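Local atomic coordinates of Asp/Glu-specific dipeptidyl-peptidase (Flavobacterium psychrophilum, PDB entry 5JXF), a protein that removes dipeptides from the N-terminus of oligopeptides as a serine protease, cutting strictly after an aspartate or glutamate in the P1 position. Residues V269-V274 / G639-N644; Y423-L428 / K512-G517; E429-F432 / Q438-N441; K627-L632 / V706-D711. One frame throughout, in Å; residues are numbered along the deposited sequence.

Interaction 1: V269-V274 / G639-N644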
# COMPACT_ATOMS: atom_id res chain seq x y z
N VAL A 269 14.81 31.60 -6.63
CA VAL A 269 13.86 30.60 -6.19
C VAL A 269 12.44 31.06 -6.51
O VAL A 269 12.02 32.12 -6.06
CB VAL A 269 13.96 30.33 -4.67
CG1 VAL A 269 12.92 29.32 -4.25
CG2 VAL A 269 15.36 29.85 -4.31
N SER A 270 11.73 30.26 -7.29
CA SER A 270 10.35 30.58 -7.67
C SER A 270 9.33 30.40 -6.53
O SER A 270 9.46 29.49 -5.72
CB SER A 270 9.94 29.71 -8.85
OG SER A 270 8.56 29.89 -9.12
N LEU A 271 8.32 31.28 -6.48
CA LEU A 271 7.20 31.15 -5.52
C LEU A 271 5.89 30.85 -6.23
O LEU A 271 4.85 30.85 -5.59
CB LEU A 271 7.03 32.42 -4.69
CG LEU A 271 8.01 32.81 -3.59
CD1 LEU A 271 7.83 34.28 -3.23
CD2 LEU A 271 7.81 31.95 -2.38
N ASP A 272 5.94 30.62 -7.54
CA ASP A 272 4.75 30.45 -8.36
C ASP A 272 4.46 28.98 -8.60
O ASP A 272 3.57 28.65 -9.37
CB ASP A 272 4.91 31.16 -9.71
CG ASP A 272 4.81 32.68 -9.59
OD1 ASP A 272 4.70 33.18 -8.44
OD2 ASP A 272 4.83 33.36 -10.64
N GLY A 273 5.25 28.11 -7.96
CA GLY A 273 5.02 26.68 -7.99
C GLY A 273 5.08 25.94 -9.31
O GLY A 273 5.53 26.48 -10.33
N VAL A 274 4.63 24.69 -9.28
CA VAL A 274 4.66 23.81 -10.44
C VAL A 274 3.28 23.25 -10.76
O VAL A 274 2.54 22.86 -9.86
CB VAL A 274 5.60 22.63 -10.24
CG1 VAL A 274 7.10 23.10 -10.20
CG2 VAL A 274 5.25 21.91 -8.95
N GLY A 639 1.33 31.52 4.57
CA GLY A 639 1.83 32.76 4.01
C GLY A 639 1.98 32.70 2.50
O GLY A 639 1.20 32.03 1.81
N GLN A 640 3.03 33.34 2.00
CA GLN A 640 3.26 33.41 0.56
C GLN A 640 3.69 32.08 -0.03
O GLN A 640 3.95 31.99 -1.23
CB GLN A 640 4.33 34.45 0.23
CG GLN A 640 5.72 34.10 0.77
CD GLN A 640 6.72 35.19 0.44
OE1 GLN A 640 6.39 36.16 -0.25
NE2 GLN A 640 7.95 35.05 0.94
N TYR A 641 3.76 31.04 0.80
CA TYR A 641 4.15 29.73 0.30
C TYR A 641 2.95 28.85 -0.02
O TYR A 641 3.10 27.76 -0.57
CB TYR A 641 5.04 29.03 1.31
CG TYR A 641 6.09 29.94 1.85
CD1 TYR A 641 7.08 30.45 1.02
CD2 TYR A 641 6.08 30.32 3.17
CE1 TYR A 641 8.04 31.31 1.51
CE2 TYR A 641 7.02 31.17 3.67
CZ TYR A 641 8.01 31.66 2.84
OH TYR A 641 8.95 32.51 3.35
N GLY A 642 1.76 29.31 0.34
CA GLY A 642 0.55 28.54 0.10
C GLY A 642 -0.08 28.74 -1.27
O GLY A 642 0.22 29.69 -1.97
N GLU A 643 -0.97 27.83 -1.63
CA GLU A 643 -1.62 27.83 -2.93
C GLU A 643 -3.10 27.53 -2.73
O GLU A 643 -3.48 26.37 -2.63
CB GLU A 643 -0.98 26.79 -3.84
CG GLU A 643 -1.58 26.69 -5.23
CD GLU A 643 -0.88 25.65 -6.10
OE1 GLU A 643 -1.12 24.44 -5.88
OE2 GLU A 643 -0.07 26.05 -6.97
N ASN A 644 -3.93 28.57 -2.66
CA ASN A 644 -5.36 28.39 -2.40
C ASN A 644 -5.62 27.62 -1.10
O ASN A 644 -6.49 26.76 -1.07
CB ASN A 644 -6.05 27.63 -3.55
CG ASN A 644 -5.73 28.19 -4.92
OD1 ASN A 644 -5.42 29.37 -5.07
ND2 ASN A 644 -5.79 27.33 -5.93
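The Tyr641 ring meets Leu271 CD2 on an oblique line, with CD1 of the ring 3.8 Å and CE1 3.9 Å from that methyl. One face of the ring is taken by its own neighbour: Gln640 CG stands 3.7 Å above the plane, shifted toward the rim. Leu271 reaches the second flat group, the Gln640 amide, with its other branch: its CD1 lies 3.8 Å from Gln640 OE1 and 3.9 Å from Gln640 CD. The leucine fork thus straddles two consecutive residues of the short 3-10 segment 640-641, one methyl for the ring and one for the amide. With CG between the backbone N and the carbonyl carbon (chi1 65°), Gln640 lays that carbon over the tyrosine ring, and its extended chain brings the amide to Leu271 CD1. Leu271 directly follows strand 269-270, in an ST turn where Ser270 OG accepts the Asp272 N at 3.1 Å. Leu707 of helix 703-713 packs on both Leu271 and Tyr641, and Leu725 covers Leu271 and Gln640. Both segments therefore lie against the C-terminal part of the chain, away from the catalytic site. Tyr641 OH probably hydrogen-bonds Asp711 OD2, though the modelled separation is too short to trust. The chemistry across the contact is dispersive, buried leucine and tyrosine carbon with the exposed Gln640 at the margin; directional bonding comes from other partners, such as Arg704 for Glu643.

Interaction 2: Y423-L428 / K512-G517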
# COMPACT_ATOMS: atom_id res chain seq x y z
N TYR A 423 39.80 -6.13 8.66
CA TYR A 423 40.19 -6.18 7.26
C TYR A 423 41.04 -4.98 6.81
O TYR A 423 41.77 -5.07 5.82
CB TYR A 423 38.95 -6.29 6.37
CG TYR A 423 39.28 -6.39 4.89
CD1 TYR A 423 39.96 -7.48 4.38
CD2 TYR A 423 38.93 -5.37 4.02
CE1 TYR A 423 40.26 -7.57 3.04
CE2 TYR A 423 39.23 -5.45 2.68
CZ TYR A 423 39.89 -6.56 2.20
OH TYR A 423 40.20 -6.64 0.86
N LYS A 424 40.93 -3.86 7.52
CA LYS A 424 41.78 -2.72 7.20
C LYS A 424 43.20 -2.96 7.71
O LYS A 424 44.16 -2.49 7.10
CB LYS A 424 41.22 -1.43 7.79
CG LYS A 424 39.94 -0.96 7.14
CD LYS A 424 39.53 0.39 7.68
CE LYS A 424 38.12 0.76 7.25
NZ LYS A 424 37.83 2.13 7.75
N LEU A 425 43.33 -3.67 8.82
CA LEU A 425 44.64 -4.05 9.34
C LEU A 425 45.28 -5.01 8.35
O LEU A 425 46.48 -4.99 8.12
CB LEU A 425 44.52 -4.68 10.72
CG LEU A 425 44.11 -3.73 11.85
CD1 LEU A 425 44.01 -4.47 13.17
CD2 LEU A 425 45.06 -2.54 11.95
N TYR A 426 44.44 -5.84 7.76
CA TYR A 426 44.87 -6.77 6.74
C TYR A 426 45.53 -6.05 5.58
O TYR A 426 46.59 -6.45 5.10
CB TYR A 426 43.69 -7.58 6.25
CG TYR A 426 44.04 -8.67 5.28
CD1 TYR A 426 44.52 -9.90 5.73
CD2 TYR A 426 43.86 -8.49 3.91
CE1 TYR A 426 44.83 -10.92 4.84
CE2 TYR A 426 44.16 -9.50 3.02
CZ TYR A 426 44.65 -10.71 3.49
OH TYR A 426 44.94 -11.71 2.59
N GLN A 427 44.91 -4.99 5.11
CA GLN A 427 45.43 -4.25 3.97
C GLN A 427 46.71 -3.51 4.36
O GLN A 427 47.73 -3.64 3.69
CB GLN A 427 44.35 -3.31 3.42
CG GLN A 427 43.11 -4.09 2.99
CD GLN A 427 42.05 -3.25 2.32
OE1 GLN A 427 41.54 -2.29 2.89
NE2 GLN A 427 41.70 -3.62 1.10
N LEU A 428 46.63 -2.77 5.46
CA LEU A 428 47.78 -2.09 6.05
C LEU A 428 48.99 -3.04 6.22
O LEU A 428 50.14 -2.61 6.08
CB LEU A 428 47.40 -1.47 7.39
CG LEU A 428 48.38 -0.56 8.15
CD1 LEU A 428 48.61 0.72 7.37
CD2 LEU A 428 47.86 -0.26 9.55
N LYS A 512 44.46 1.42 19.88
CA LYS A 512 45.72 2.18 19.86
C LYS A 512 46.89 1.36 20.43
O LYS A 512 48.03 1.44 19.93
CB LYS A 512 45.57 3.48 20.66
CG LYS A 512 44.75 4.59 20.01
CD LYS A 512 44.64 5.77 20.97
CE LYS A 512 43.85 6.93 20.40
NZ LYS A 512 43.65 8.01 21.41
N ALA A 513 46.62 0.58 21.47
CA ALA A 513 47.64 -0.21 22.15
C ALA A 513 48.16 -1.32 21.24
O ALA A 513 49.35 -1.66 21.27
CB ALA A 513 47.10 -0.79 23.45
N LEU A 514 47.25 -1.89 20.45
CA LEU A 514 47.59 -2.95 19.52
C LEU A 514 48.57 -2.44 18.45
O LEU A 514 49.43 -3.18 17.98
CB LEU A 514 46.33 -3.50 18.86
CG LEU A 514 46.43 -4.78 18.03
CD1 LEU A 514 46.77 -5.98 18.91
CD2 LEU A 514 45.12 -5.01 17.28
N LEU A 515 48.43 -1.17 18.09
CA LEU A 515 49.22 -0.56 17.01
C LEU A 515 50.31 0.37 17.55
O LEU A 515 50.84 1.21 16.83
CB LEU A 515 48.29 0.19 16.05
CG LEU A 515 47.48 -0.64 15.05
CD1 LEU A 515 46.55 -1.65 15.71
CD2 LEU A 515 46.68 0.28 14.13
N SER A 516 50.64 0.20 18.83
CA SER A 516 51.65 1.01 19.48
C SER A 516 53.02 0.37 19.35
O SER A 516 53.24 -0.74 19.83
CB SER A 516 51.29 1.21 20.96
OG SER A 516 52.05 2.25 21.54
N GLY A 517 53.94 1.06 18.67
CA GLY A 517 55.30 0.55 18.51
C GLY A 517 55.82 0.54 17.08
O GLY A 517 55.23 1.15 16.19
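Helix-on-helix packing within the all-helical region that S46 peptidases carry beside their chymotrypsin-like catalytic part joins Leu425 to Leu514 and Leu515. Leu425 sits on helix 417-435, well inside that long helix, whereas its partners mark the C-terminal end of the short helix 508-514; Leu515 is the first residue to leave helical backbone angles. The pairing is leucine on leucine throughout, and all three side chains are buried. Leu425 CG lies anti to the carbonyl carbon (chi1 -69°), which sends the two delta methyls to different partners. CD2 faces Leu515, lying 3.9 Å from its CD2 and 4.1 Å from its CD1, while CD1 makes a looser approach, 4.3 Å, to Leu514 CD2. All three CB atoms are directed at the opposite segment, so the side chains bridge a backbone gap that remains 9.6 Å between Leu425 CA and Leu515 CA. Only branch ends touch, and a modest area is buried. Other elements add to this apolar cluster: Ile526 of helix 519-528 and the loop residue Leu505 pack on Leu425 and Leu514, Leu447 of helix 437-450 on Leu425, and Ile448 on Leu515. Where the short helix runs out, its last turn closes with a weak bond of 3.2 Å from Leu515 N to Lys512 O, and Leu515 O accepts a hydrogen bond from Lys444 NZ.

Interaction 3: E429-F432 / Q438-N441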
# COMPACT_ATOMS: atom_id res chain seq x y z
N GLU A 429 48.72 -4.31 6.50
CA GLU A 429 49.77 -5.34 6.50
C GLU A 429 50.56 -5.41 5.20
O GLU A 429 51.78 -5.56 5.22
CB GLU A 429 49.14 -6.71 6.77
CG GLU A 429 50.08 -7.88 6.92
CD GLU A 429 49.52 -9.08 6.20
OE1 GLU A 429 48.50 -8.90 5.51
OE2 GLU A 429 50.06 -10.20 6.34
N GLN A 430 49.87 -5.31 4.07
CA GLN A 430 50.56 -5.45 2.79
C GLN A 430 51.14 -4.14 2.27
O GLN A 430 51.91 -4.15 1.31
CB GLN A 430 49.62 -6.07 1.75
CG GLN A 430 50.03 -7.48 1.38
CD GLN A 430 49.36 -7.99 0.12
OE1 GLN A 430 48.51 -8.88 0.18
NE2 GLN A 430 49.74 -7.44 -1.02
N VAL A 431 50.80 -3.01 2.89
CA VAL A 431 51.52 -1.76 2.63
C VAL A 431 52.98 -1.93 3.07
O VAL A 431 53.92 -1.57 2.34
CB VAL A 431 50.87 -0.56 3.36
CG1 VAL A 431 51.71 0.70 3.17
CG2 VAL A 431 49.45 -0.34 2.88
N PHE A 432 53.15 -2.51 4.26
CA PHE A 432 54.48 -2.79 4.81
C PHE A 432 55.30 -3.64 3.84
O PHE A 432 56.44 -3.32 3.52
CB PHE A 432 54.37 -3.51 6.15
CG PHE A 432 55.70 -3.99 6.69
CD1 PHE A 432 56.49 -3.16 7.47
CD2 PHE A 432 56.16 -5.28 6.41
CE1 PHE A 432 57.70 -3.59 7.97
CE2 PHE A 432 57.38 -5.72 6.90
CZ PHE A 432 58.15 -4.88 7.68
N GLN A 438 58.22 2.68 6.44
CA GLN A 438 57.83 4.07 6.67
C GLN A 438 56.41 4.31 6.15
O GLN A 438 55.65 5.07 6.73
CB GLN A 438 58.81 5.05 6.03
CG GLN A 438 58.85 6.40 6.74
CD GLN A 438 59.66 7.45 5.98
OE1 GLN A 438 59.83 7.38 4.76
NE2 GLN A 438 60.17 8.44 6.72
N ALA A 439 56.09 3.66 5.03
CA ALA A 439 54.76 3.73 4.46
C ALA A 439 53.75 3.07 5.40
O ALA A 439 52.63 3.55 5.57
CB ALA A 439 54.73 3.07 3.10
N PHE A 440 54.17 1.96 6.01
CA PHE A 440 53.34 1.26 6.99
C PHE A 440 52.94 2.18 8.13
O PHE A 440 51.75 2.38 8.41
CB PHE A 440 54.09 0.03 7.55
CG PHE A 440 53.38 -0.65 8.69
CD1 PHE A 440 52.40 -1.60 8.45
CD2 PHE A 440 53.69 -0.34 10.01
CE1 PHE A 440 51.74 -2.22 9.50
CE2 PHE A 440 53.04 -0.96 11.06
CZ PHE A 440 52.07 -1.90 10.80
N ASN A 441 53.94 2.75 8.79
CA ASN A 441 53.71 3.61 9.94
C ASN A 441 53.01 4.91 9.60
O ASN A 441 52.36 5.51 10.45
CB ASN A 441 55.04 3.90 10.64
CG ASN A 441 55.64 2.67 11.29
OD1 ASN A 441 54.93 1.87 11.93
ND2 ASN A 441 56.95 2.51 11.15
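Phe432 and Phe440 make the tight half of this contact, whereas Val431 and Ala439 form its looser half. The two rings form a T-shaped pair, the edge of Phe432 turned toward the face of Phe440, with centroids 5.8 Å apart and planes at 86°. Their stems are close as well: Phe432 CB comes to 3.6 Å from Phe440 CD1, and Phe440 CB enters at the edge of the Phe432 ring, in its plane, 4.0 Å from Phe432 CD1. In both residues CG stands anti to the backbone N (chi1 173° in each), which carries the two rings off to the same side of the paired helices, where Ala519 and Leu523 of helix 519-528 pack against both. The geometry is that of a tight helical hairpin: helix 417-435 ends, helix 437-450 begins almost at once, and the chain doubles back so steeply that Phe432 CA and Phe440 CA are only 4.7 Å apart. Across from the rings, Val431 contributes a single methyl. Its CG1 lies 3.8 Å from Ala439 CB and equally 3.8 Å from the carbonyl oxygen of Ala439, a van der Waals approach to the backbone. Of the four touching residues only Phe440 is buried; Val431, Ala439 and Phe432 are partly exposed. Gln430 and Gln438, both exposed, direct their CB atoms away from the partner helix.

Interaction 4: K627-L632 / V706-D711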
# COMPACT_ATOMS: atom_id res chain seq x y z
N LYS A 627 5.49 19.11 16.67
CA LYS A 627 4.32 19.77 17.24
C LYS A 627 4.04 21.06 16.47
O LYS A 627 2.89 21.36 16.14
CB LYS A 627 4.53 20.05 18.74
CG LYS A 627 3.51 20.98 19.37
CD LYS A 627 2.10 20.45 19.12
CE LYS A 627 1.10 21.54 18.82
NZ LYS A 627 -0.15 21.04 18.13
N LYS A 628 5.11 21.80 16.15
CA LYS A 628 4.99 23.09 15.47
C LYS A 628 4.38 22.96 14.07
O LYS A 628 3.64 23.83 13.62
CB LYS A 628 6.37 23.77 15.41
CG LYS A 628 6.46 25.07 14.60
CD LYS A 628 5.60 26.15 15.19
CE LYS A 628 5.57 27.41 14.33
NZ LYS A 628 6.80 28.24 14.45
N LEU A 629 4.70 21.87 13.39
CA LEU A 629 4.19 21.66 12.04
C LEU A 629 2.69 21.35 12.08
O LEU A 629 1.94 21.81 11.24
CB LEU A 629 4.93 20.52 11.34
CG LEU A 629 4.52 20.32 9.87
CD1 LEU A 629 4.45 21.66 9.14
CD2 LEU A 629 5.47 19.39 9.16
N ILE A 630 2.28 20.55 13.05
CA ILE A 630 0.86 20.25 13.23
C ILE A 630 0.05 21.51 13.49
O ILE A 630 -1.02 21.68 12.91
CB ILE A 630 0.64 19.22 14.36
CG1 ILE A 630 1.25 17.88 13.95
CG2 ILE A 630 -0.86 19.07 14.71
CD1 ILE A 630 0.94 16.73 14.87
N ASP A 631 0.57 22.40 14.34
CA ASP A 631 -0.05 23.71 14.58
C ASP A 631 -0.17 24.54 13.33
O ASP A 631 -1.20 25.18 13.10
CB ASP A 631 0.75 24.53 15.60
CG ASP A 631 0.40 24.20 17.02
OD1 ASP A 631 -0.62 23.51 17.24
OD2 ASP A 631 1.14 24.66 17.93
N LEU A 632 0.90 24.57 12.53
CA LEU A 632 0.91 25.37 11.32
C LEU A 632 -0.14 24.84 10.37
O LEU A 632 -0.84 25.61 9.72
CB LEU A 632 2.31 25.37 10.66
CG LEU A 632 3.34 26.18 11.44
CD1 LEU A 632 4.77 25.82 11.01
CD2 LEU A 632 3.08 27.67 11.29
N VAL A 706 10.17 23.86 1.13
CA VAL A 706 11.48 24.17 1.71
C VAL A 706 11.45 25.52 2.42
O VAL A 706 11.79 25.63 3.60
CB VAL A 706 12.58 24.18 0.63
CG1 VAL A 706 13.91 24.63 1.24
CG2 VAL A 706 12.69 22.81 -0.00
N LEU A 707 11.01 26.55 1.70
CA LEU A 707 11.01 27.90 2.27
C LEU A 707 10.04 28.00 3.46
O LEU A 707 10.37 28.60 4.48
CB LEU A 707 10.67 28.93 1.20
CG LEU A 707 11.56 29.01 -0.05
CD1 LEU A 707 10.97 30.02 -1.03
CD2 LEU A 707 13.00 29.39 0.30
N PHE A 708 8.87 27.40 3.32
CA PHE A 708 7.93 27.28 4.44
C PHE A 708 8.61 26.70 5.69
O PHE A 708 8.42 27.21 6.80
CB PHE A 708 6.73 26.40 4.05
CG PHE A 708 5.78 26.13 5.18
CD1 PHE A 708 4.78 27.04 5.50
CD2 PHE A 708 5.88 24.97 5.93
CE1 PHE A 708 3.90 26.79 6.55
CE2 PHE A 708 4.99 24.71 6.97
CZ PHE A 708 4.00 25.63 7.29
N ILE A 709 9.40 25.65 5.52
CA ILE A 709 10.00 25.03 6.68
C ILE A 709 11.09 25.95 7.26
O ILE A 709 11.16 26.15 8.48
CB ILE A 709 10.57 23.66 6.33
CG1 ILE A 709 9.43 22.69 6.03
CG2 ILE A 709 11.43 23.13 7.46
CD1 ILE A 709 8.65 22.29 7.28
N VAL A 710 11.93 26.51 6.40
CA VAL A 710 12.93 27.48 6.83
C VAL A 710 12.29 28.64 7.60
O VAL A 710 12.78 29.11 8.65
CB VAL A 710 13.71 28.04 5.62
CG1 VAL A 710 14.64 29.15 6.06
CG2 VAL A 710 14.45 26.92 4.90
N ASP A 711 11.16 29.09 7.08
CA ASP A 711 10.53 30.31 7.53
C ASP A 711 9.53 30.09 8.67
O ASP A 711 9.78 30.49 9.81
CB ASP A 711 9.84 30.98 6.34
CG ASP A 711 9.28 32.33 6.67
OD1 ASP A 711 9.19 32.68 7.86
OD2 ASP A 711 8.91 33.04 5.71
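Phe708 reaches Leu629 and Leu632 with the outer end of its ring. Its CB leaves the backbone at an angle to the partner helix, but CG is anti to the backbone N (chi1 175°), and from there the ring extends toward segment 627-632. Contact with the leucines begins at CE2, which has Leu629 CD1 at 3.8 Å, arriving at the ring edge and in its plane. CE2 also has Leu632 CD1 nearby at 4.2 Å. The tip, CZ, touches Leu632 twice, with CB at 3.8 Å and CD1 at 3.8 Å. Leu632 and Phe708 run past one another in opposite directions, while Leu629 crosses the ring's direction at a slant, so the end of the phenyl group is received between two leucines one helical turn apart. This is packing of buried carbon: Leu629 CD1 and Leu632 CB come at the ring edge, while Leu632 CD1 lies well out of the plane. On the outer side of helix 627-635, Lys627 NZ and Asp631 OD1 form an i to i+4 salt bridge of 2.7 Å, the ammonium coming from above the carboxylate plane, 59° out of it. A polar link to the partner helix comes from Lys628 NZ, which donates to Lys712 O. Helix 703-713 is sandwiched in turn: helix 627-635 lies against Phe708, Ile720 of helix 717-721 touches Val710 and Asp711, and Met240 of strand 239-245 packs on Val706 and Val710.

Interactions 1 and 4 adjoin and interlock through helix 703-713: Tyr641 packs on Leu707 and Phe708, so the loop after helix 627-635 and the helix itself both grip helix 703-713. Interactions 2 and 3 form a second pair about 10 Å apart between centres, both using helix 417-435, on the far side of the chain's centre from interaction 1. Interactions 2 and 4 are entirely buried; interaction 1 has an exposed glutamine at its margin, and interaction 3 is only partly buried. Interaction 2 is purely aliphatic, interaction 3 adds a T-shaped aromatic pair, interaction 1 sets one leucine against a tyrosine ring and an amide, and interaction 4 two leucines against a phenylalanine.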